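Local coordinates for kinesin-like protein KIF19 (Mus musculus, PDB 5GSZ), which walks to microtubule plus ends on an ATP-driven motor domain and shortens microtubules at ciliary tips, thereby regulating the length of motile cilia, at residues Gln11-Leu16 and Gln82-Ser87; Thr113-Asp118 and Gly122-Thr127. All coordinates share one frame; numbering follows the deposited sequence.

Contact 1: residues Gln11-Leu16 and Gln82-Ser87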
ATOM      1  N   GLN A  11     -11.033 -11.913   0.609  1.00 61.92           N
ATOM      2  CA  GLN A  11      -9.733 -12.582   0.504  1.00 63.11           C
ATOM      3  C   GLN A  11      -8.563 -11.625   0.724  1.00 63.11           C
ATOM      4  O   GLN A  11      -8.380 -10.671  -0.034  1.00 56.98           O
ATOM      5  CB  GLN A  11      -9.585 -13.241  -0.862  1.00 65.23           C
ATOM      6  CG  GLN A  11      -8.251 -13.944  -1.072  1.00 69.97           C
ATOM      7  CD  GLN A  11      -7.976 -15.005  -0.015  1.00 77.07           C
ATOM      8  OE1 GLN A  11      -8.896 -15.684   0.446  1.00 81.63           O
ATOM      9  NE2 GLN A  11      -6.700 -15.173   0.355  1.00 73.41           N
ATOM     10  N   LEU A  12      -7.756 -11.901   1.744  1.00 60.40           N
ATOM     11  CA  LEU A  12      -6.666 -11.022   2.134  1.00 56.34           C
ATOM     12  C   LEU A  12      -5.341 -11.767   2.133  1.00 59.11           C
ATOM     13  O   LEU A  12      -5.268 -12.918   2.574  1.00 62.27           O
ATOM     14  CB  LEU A  12      -6.891 -10.445   3.518  1.00 61.61           C
ATOM     15  CG  LEU A  12      -5.645  -9.804   4.129  1.00 56.07           C
ATOM     16  CD1 LEU A  12      -5.323  -8.498   3.428  1.00 47.78           C
ATOM     17  CD2 LEU A  12      -5.839  -9.605   5.608  1.00 52.01           C
ATOM     18  N   MET A  13      -4.296 -11.101   1.638  1.00 55.14           N
ATOM     19  CA  MET A  13      -2.930 -11.582   1.737  1.00 50.32           C
ATOM     20  C   MET A  13      -2.068 -10.554   2.454  1.00 55.59           C
ATOM     21  O   MET A  13      -2.127  -9.358   2.141  1.00 53.79           O
ATOM     22  CB  MET A  13      -2.309 -11.861   0.380  1.00 45.22           C
ATOM     23  CG  MET A  13      -0.790 -11.883   0.551  1.00 57.30           C
ATOM     24  SD  MET A  13       0.266 -12.563  -0.711  1.00 63.61           S
ATOM     25  CE  MET A  13       0.935 -11.043  -1.328  1.00 59.10           C
ATOM     26  N   VAL A  14      -1.237 -11.026   3.379  1.00 53.60           N
ATOM     27  CA  VAL A  14      -0.258 -10.199   4.069  1.00 52.04           C
ATOM     28  C   VAL A  14       1.145 -10.698   3.725  1.00 54.40           C
ATOM     29  O   VAL A  14       1.417 -11.904   3.776  1.00 55.88           O
ATOM     30  CB  VAL A  14      -0.503 -10.222   5.582  1.00 50.82           C
ATOM     31  CG1 VAL A  14       0.528  -9.372   6.288  1.00 52.27           C
ATOM     32  CG2 VAL A  14      -1.910  -9.754   5.862  1.00 48.29           C
ATOM     33  N   ALA A  15       2.023  -9.779   3.343  1.00 46.56           N
ATOM     34  CA  ALA A  15       3.401 -10.103   3.019  1.00 50.81           C
ATOM     35  C   ALA A  15       4.303  -9.281   3.927  1.00 51.04           C
ATOM     36  O   ALA A  15       3.920  -8.195   4.370  1.00 49.74           O
ATOM     37  CB  ALA A  15       3.698  -9.822   1.541  1.00 45.92           C
ATOM     38  N   LEU A  16       5.503  -9.789   4.224  1.00 51.13           N
ATOM     39  CA  LEU A  16       6.467  -8.982   4.966  1.00 48.42           C
ATOM     40  C   LEU A  16       7.779  -8.915   4.206  1.00 50.30           C
ATOM     41  O   LEU A  16       8.327  -9.955   3.818  1.00 52.55           O
ATOM     42  CB  LEU A  16       6.722  -9.496   6.389  1.00 47.91           C
ATOM     43  CG  LEU A  16       7.451  -8.349   7.121  1.00 54.85           C
ATOM     44  CD1 LEU A  16       6.779  -7.964   8.443  1.00 51.91           C
ATOM     45  CD2 LEU A  16       8.950  -8.600   7.311  1.00 48.46           C
ATOM     46  N   GLN A  82       5.833 -10.766  -8.550  1.00 53.77           N
ATOM     47  CA  GLN A  82       5.220 -12.046  -8.889  1.00 53.86           C
ATOM     48  C   GLN A  82       4.470 -12.622  -7.694  1.00 51.66           C
ATOM     49  O   GLN A  82       3.374 -13.172  -7.841  1.00 54.90           O
ATOM     50  CB  GLN A  82       6.281 -13.040  -9.369  1.00 53.16           C
ATOM     51  CG  GLN A  82       7.145 -12.647 -10.577  1.00 58.09           C
ATOM     52  CD  GLN A  82       6.462 -12.828 -11.920  1.00 66.13           C
ATOM     53  OE1 GLN A  82       5.453 -13.519 -12.028  1.00 63.18           O
ATOM     54  NE2 GLN A  82       7.043 -12.236 -12.961  1.00 62.04           N
ATOM     55  N   ALA A  83       5.029 -12.482  -6.502  1.00 46.92           N
ATOM     56  CA  ALA A  83       4.436 -13.104  -5.333  1.00 47.68           C
ATOM     57  C   ALA A  83       3.311 -12.291  -4.722  1.00 51.42           C
ATOM     58  O   ALA A  83       2.610 -12.803  -3.841  1.00 58.62           O
ATOM     59  CB  ALA A  83       5.505 -13.345  -4.269  1.00 50.15           C
ATOM     60  N   THR A  84       3.118 -11.044  -5.130  1.00 48.65           N
ATOM     61  CA  THR A  84       2.153 -10.220  -4.413  1.00 54.81           C
ATOM     62  C   THR A  84       0.973  -9.786  -5.267  1.00 57.38           C
ATOM     63  O   THR A  84      -0.182 -10.015  -4.867  1.00 53.87           O
ATOM     64  CB  THR A  84       2.831  -8.978  -3.797  1.00 46.84           C
ATOM     65  OG1 THR A  84       3.555  -8.271  -4.805  1.00 46.09           O
ATOM     66  CG2 THR A  84       3.767  -9.390  -2.701  1.00 45.31           C
ATOM     67  N   THR A  85       1.220  -9.158  -6.428  1.00 48.26           N
ATOM     68  CA  THR A  85       0.148  -8.502  -7.157  1.00 47.42           C
ATOM     69  C   THR A  85      -0.092  -9.024  -8.569  1.00 48.79           C
ATOM     70  O   THR A  85      -1.123  -8.688  -9.152  1.00 47.33           O
ATOM     71  CB  THR A  85       0.399  -6.985  -7.220  1.00 47.09           C
ATOM     72  OG1 THR A  85       1.594  -6.722  -7.951  1.00 52.82           O
ATOM     73  CG2 THR A  85       0.586  -6.436  -5.851  1.00 48.20           C
ATOM     74  N   LYS A  86       0.812  -9.819  -9.143  1.00 50.61           N
ATOM     75  CA  LYS A  86       0.608 -10.289 -10.511  1.00 49.97           C
ATOM     76  C   LYS A  86      -0.755 -10.959 -10.669  1.00 49.71           C
ATOM     77  O   LYS A  86      -1.500 -10.676 -11.618  1.00 49.83           O
ATOM     78  CB  LYS A  86       1.729 -11.254 -10.907  1.00 52.09           C
ATOM     79  CG  LYS A  86       1.675 -11.713 -12.351  1.00 53.79           C
ATOM     80  CD  LYS A  86       2.524 -12.945 -12.532  1.00 59.80           C
ATOM     81  CE  LYS A  86       2.408 -13.554 -13.923  1.00 63.51           C
ATOM     82  NZ  LYS A  86       3.026 -12.704 -14.976  1.00 65.27           N
ATOM     83  N   SER A  87      -1.109 -11.837  -9.726  1.00 47.16           N
ATOM     84  CA  SER A  87      -2.336 -12.617  -9.808  1.00 40.77           C
ATOM     85  C   SER A  87      -3.590 -11.786  -9.601  1.00 46.71           C
ATOM     86  O   SER A  87      -4.688 -12.308  -9.803  1.00 53.72           O
ATOM     87  CB  SER A  87      -2.311 -13.738  -8.778  1.00 49.06           C
ATOM     88  OG  SER A  87      -2.495 -13.241  -7.457  1.00 50.02           O
TER
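Met13 reaches from strand 12-18 to the C-terminal part of helix 77-84, where its methyl CE settles over the backbone of Ala83 and Thr84, with CE 3.4 Å from Thr84 CA. The side chain leaves the strand extended, with CG anti to the backbone N (chi1 161°), and then turns about the CG-SD bond (chi3 107°), which brings CE onto the helix. There CE also comes 3.6 Å from the methyl CG2 of Thr84 and 3.5 Å from Ala83 O. SD lies further back, 3.9 Å from the same carbonyl oxygen. Val14, next along the strand, packs against Phe67 and Ala340 instead, as the alternation of a strand requires. Ala15 returns to the helix side, and its short CB meets Thr84 CG2 at 4.3 Å, so that Thr84 is approached by two strand residues. Phe71 of the neighbouring strand 69-71 touches Ala15, Ala83 and Thr84 and extends this apolar patch.

Thr84 divides its two branches between different tasks: OG1 is hydrogen-bonded to Val80 O, four residues back, while CG2 faces the strand. Between 11-16, on a strand of the central motor-domain sheet, and 82-87 the contact is van der Waals in character. The one hydroxyl at the interface is satisfied by Val80 O, and the fit depends on the shape of methyl and thioether groups.

Contact 2: residues Thr113-Asp118 and Gly122-Thr127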
ATOM      1  N   THR A 113       9.220  -0.456  -2.719  1.00 37.89           N
ATOM      2  CA  THR A 113       8.371  -1.560  -3.165  1.00 36.82           C
ATOM      3  C   THR A 113       7.363  -1.114  -4.222  1.00 40.44           C
ATOM      4  O   THR A 113       7.155  -1.827  -5.210  1.00 38.70           O
ATOM      5  CB  THR A 113       7.631  -2.188  -1.981  1.00 40.77           C
ATOM      6  OG1 THR A 113       8.515  -3.043  -1.256  1.00 43.62           O
ATOM      7  CG2 THR A 113       6.417  -3.019  -2.458  1.00 38.18           C
ATOM      8  N   MET A 114       6.732   0.061  -4.040  1.00 38.97           N
ATOM      9  CA  MET A 114       5.628   0.500  -4.901  1.00 41.43           C
ATOM     10  C   MET A 114       6.095   1.205  -6.174  1.00 43.28           C
ATOM     11  O   MET A 114       5.678   0.831  -7.277  1.00 44.92           O
ATOM     12  CB  MET A 114       4.665   1.417  -4.138  1.00 38.99           C
ATOM     13  CG  MET A 114       4.010   0.728  -2.963  1.00 42.68           C
ATOM     14  SD  MET A 114       3.318  -0.910  -3.341  1.00 39.45           S
ATOM     15  CE  MET A 114       1.769  -0.498  -4.160  1.00 38.41           C
ATOM     16  N   LEU A 115       6.945   2.231  -6.037  1.00 44.36           N
ATOM     17  CA  LEU A 115       7.498   2.954  -7.180  1.00 43.57           C
ATOM     18  C   LEU A 115       8.824   2.368  -7.669  1.00 42.71           C
ATOM     19  O   LEU A 115       9.037   2.245  -8.876  1.00 45.63           O
ATOM     20  CB  LEU A 115       7.683   4.424  -6.820  1.00 39.97           C
ATOM     21  CG  LEU A 115       8.437   5.225  -7.864  1.00 46.97           C
ATOM     22  CD1 LEU A 115       7.506   5.436  -9.026  1.00 48.16           C
ATOM     23  CD2 LEU A 115       8.857   6.567  -7.323  1.00 48.08           C
ATOM     24  N   GLY A 116       9.720   1.997  -6.750  1.00 45.38           N
ATOM     25  CA  GLY A 116      11.051   1.552  -7.121  1.00 45.07           C
ATOM     26  C   GLY A 116      11.894   2.695  -7.647  1.00 43.24           C
ATOM     27  O   GLY A 116      11.690   3.866  -7.319  1.00 45.20           O
ATOM     28  N   THR A 117      12.848   2.344  -8.498  1.00 47.60           N
ATOM     29  CA  THR A 117      13.745   3.307  -9.120  1.00 50.39           C
ATOM     30  C   THR A 117      13.824   3.029 -10.612  1.00 58.27           C
ATOM     31  O   THR A 117      13.376   1.983 -11.100  1.00 56.27           O
ATOM     32  CB  THR A 117      15.160   3.245  -8.533  1.00 46.25           C
ATOM     33  OG1 THR A 117      15.736   1.959  -8.811  1.00 49.04           O
ATOM     34  CG2 THR A 117      15.136   3.473  -7.044  1.00 41.92           C
ATOM     35  N   ASP A 118      14.427   3.980 -11.331  1.00 59.39           N
ATOM     36  CA  ASP A 118      14.723   3.772 -12.744  1.00 57.57           C
ATOM     37  C   ASP A 118      15.431   2.445 -12.970  1.00 56.04           C
ATOM     38  O   ASP A 118      14.985   1.622 -13.771  1.00 61.35           O
ATOM     39  CB  ASP A 118      15.566   4.925 -13.271  1.00 65.31           C
ATOM     40  CG  ASP A 118      14.730   5.994 -13.930  1.00 79.21           C
ATOM     41  OD1 ASP A 118      13.734   5.626 -14.596  1.00 83.61           O
ATOM     42  OD2 ASP A 118      15.054   7.194 -13.765  1.00 89.56           O
ATOM     43  N   GLY A 122       9.323  -0.732  -9.374  1.00 48.73           N
ATOM     44  CA  GLY A 122       8.506  -1.479  -8.433  1.00 47.47           C
ATOM     45  C   GLY A 122       7.173  -2.011  -8.930  1.00 45.40           C
ATOM     46  O   GLY A 122       7.021  -2.393 -10.095  1.00 43.25           O
ATOM     47  N   ILE A 123       6.195  -2.028  -8.023  1.00 42.28           N
ATOM     48  CA  ILE A 123       4.930  -2.715  -8.259  1.00 44.24           C
ATOM     49  C   ILE A 123       4.085  -1.988  -9.306  1.00 46.48           C
ATOM     50  O   ILE A 123       3.444  -2.633 -10.143  1.00 45.71           O
ATOM     51  CB  ILE A 123       4.153  -2.870  -6.938  1.00 42.09           C
ATOM     52  CG1 ILE A 123       4.833  -3.880  -6.024  1.00 43.42           C
ATOM     53  CG2 ILE A 123       2.698  -3.285  -7.210  1.00 42.83           C
ATOM     54  CD1 ILE A 123       4.987  -5.236  -6.651  1.00 46.93           C
ATOM     55  N   TYR A 124       4.027  -0.652  -9.245  1.00 40.09           N
ATOM     56  CA  TYR A 124       3.241   0.143 -10.186  1.00 41.27           C
ATOM     57  C   TYR A 124       3.468  -0.286 -11.626  1.00 42.81           C
ATOM     58  O   TYR A 124       2.566  -0.841 -12.259  1.00 43.86           O
ATOM     59  CB  TYR A 124       3.560   1.640 -10.089  1.00 40.36           C
ATOM     60  CG  TYR A 124       3.202   2.332  -8.785  1.00 42.67           C
ATOM     61  CD1 TYR A 124       2.202   1.851  -7.945  1.00 47.48           C
ATOM     62  CD2 TYR A 124       3.875   3.480  -8.399  1.00 38.46           C
ATOM     63  CE1 TYR A 124       1.889   2.520  -6.747  1.00 47.53           C
ATOM     64  CE2 TYR A 124       3.573   4.135  -7.241  1.00 42.24           C
ATOM     65  CZ  TYR A 124       2.587   3.664  -6.408  1.00 42.57           C
ATOM     66  OH  TYR A 124       2.309   4.358  -5.249  1.00 41.02           O
ATOM     67  N   VAL A 125       4.672  -0.051 -12.144  1.00 39.91           N
ATOM     68  CA  VAL A 125       4.912  -0.276 -13.564  1.00 41.92           C
ATOM     69  C   VAL A 125       4.847  -1.764 -13.898  1.00 43.32           C
ATOM     70  O   VAL A 125       4.364  -2.144 -14.967  1.00 52.29           O
ATOM     71  CB  VAL A 125       6.245   0.370 -14.017  1.00 47.38           C
ATOM     72  CG1 VAL A 125       6.310   1.844 -13.647  1.00 53.10           C
ATOM     73  CG2 VAL A 125       7.425  -0.333 -13.425  1.00 49.48           C
ATOM     74  N   ARG A 126       5.307  -2.633 -13.002  1.00 42.59           N
ATOM     75  CA  ARG A 126       5.215  -4.064 -13.292  1.00 44.74           C
ATOM     76  C   ARG A 126       3.764  -4.484 -13.429  1.00 47.86           C
ATOM     77  O   ARG A 126       3.411  -5.271 -14.314  1.00 53.44           O
ATOM     78  CB  ARG A 126       5.922  -4.890 -12.207  1.00 47.97           C
ATOM     79  CG  ARG A 126       7.426  -4.759 -12.265  1.00 44.88           C
ATOM     80  CD  ARG A 126       8.154  -5.302 -11.057  1.00 47.50           C
ATOM     81  NE  ARG A 126       9.454  -5.799 -11.509  1.00 53.59           N
ATOM     82  CZ  ARG A 126      10.551  -5.065 -11.686  1.00 55.11           C
ATOM     83  NH1 ARG A 126      10.557  -3.767 -11.422  1.00 58.69           N
ATOM     84  NH2 ARG A 126      11.656  -5.628 -12.136  1.00 53.22           N
ATOM     85  N   THR A 127       2.900  -3.924 -12.593  1.00 48.94           N
ATOM     86  CA  THR A 127       1.486  -4.248 -12.664  1.00 49.98           C
ATOM     87  C   THR A 127       0.817  -3.598 -13.867  1.00 48.14           C
ATOM     88  O   THR A 127       0.019  -4.249 -14.551  1.00 50.01           O
ATOM     89  CB  THR A 127       0.795  -3.831 -11.370  1.00 44.99           C
ATOM     90  OG1 THR A 127       1.585  -4.272 -10.262  1.00 45.87           O
ATOM     91  CG2 THR A 127      -0.580  -4.458 -11.272  1.00 38.95           C
TER
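Met114 and Tyr124 bury the most surface of any residues where the end of helix 110-114 meets the start of helix 123-136. The Met114 side chain crosses the tyrosine at about a right angle. Its CB lies over the ring face in a CH-pi contact, 4.2 Å from the centroid, and bends at chi2 and chi3 (-48° and -79°) fold the chain back until CE is 4.0 Å from Tyr124 CE1. The carbonyl oxygen Met114 O also stands above the ring, offset toward its rim, while accepting a nearly straight hydrogen bond from Tyr124 N (3.0 Å, 174° at the hydrogen). Leu115 adds CB at 4.1 Å from Tyr124 CE2, and Leu199 of helix 192-203 touches both of these residues. An alanine in place of Tyr124 would probably leave a gap beside Met114 and Leu115 and take away the ring face that Met114 CB lies over.

Ile123, which with Gly122 comes next in buried surface, lies side by side with Thr113, its CG1 4.0 Å from Thr113 CG2. Its amide N donates to Thr113 O in the carbonyl plane. A third bond runs from Gly122 N to Leu115 O, with the donor well above that carbonyl's plane. At Gly116 (positive phi) and at Gly122, the N-cap, the lack of a side chain lets the two segments approach, since one would run into the facing backbone. Carbonyls at and just beyond the end of one helix thus meet amides at the N-cap and first turn of the next, which would probably be favourable electrostatically. This is the kinesin arrangement in which the helix following the P-loop is interrupted by loop L5 and then resumes, close to the nucleotide pocket that holds ADP here.

From the N terminus, the chain lays down strand 12-18 and passes through a small antiparallel sheet and strand 69-71 before helix 77-84 returns to that first strand; contact 1 closes this long loop. Strand 97-103 and the P-loop follow, and contact 2 then closes a much shorter loop, across only three intervening residues. The two are in series, neither nesting nor crossing. They nevertheless touch in space, their centres about 15 Å apart: Ile123 packs on Thr84 and Thr85, and Thr127 forms a weak hydroxyl hydrogen bond with Thr85. Together they connect the central sheet, through helix 77-84, to the helix that resumes beyond the nucleotide pocket.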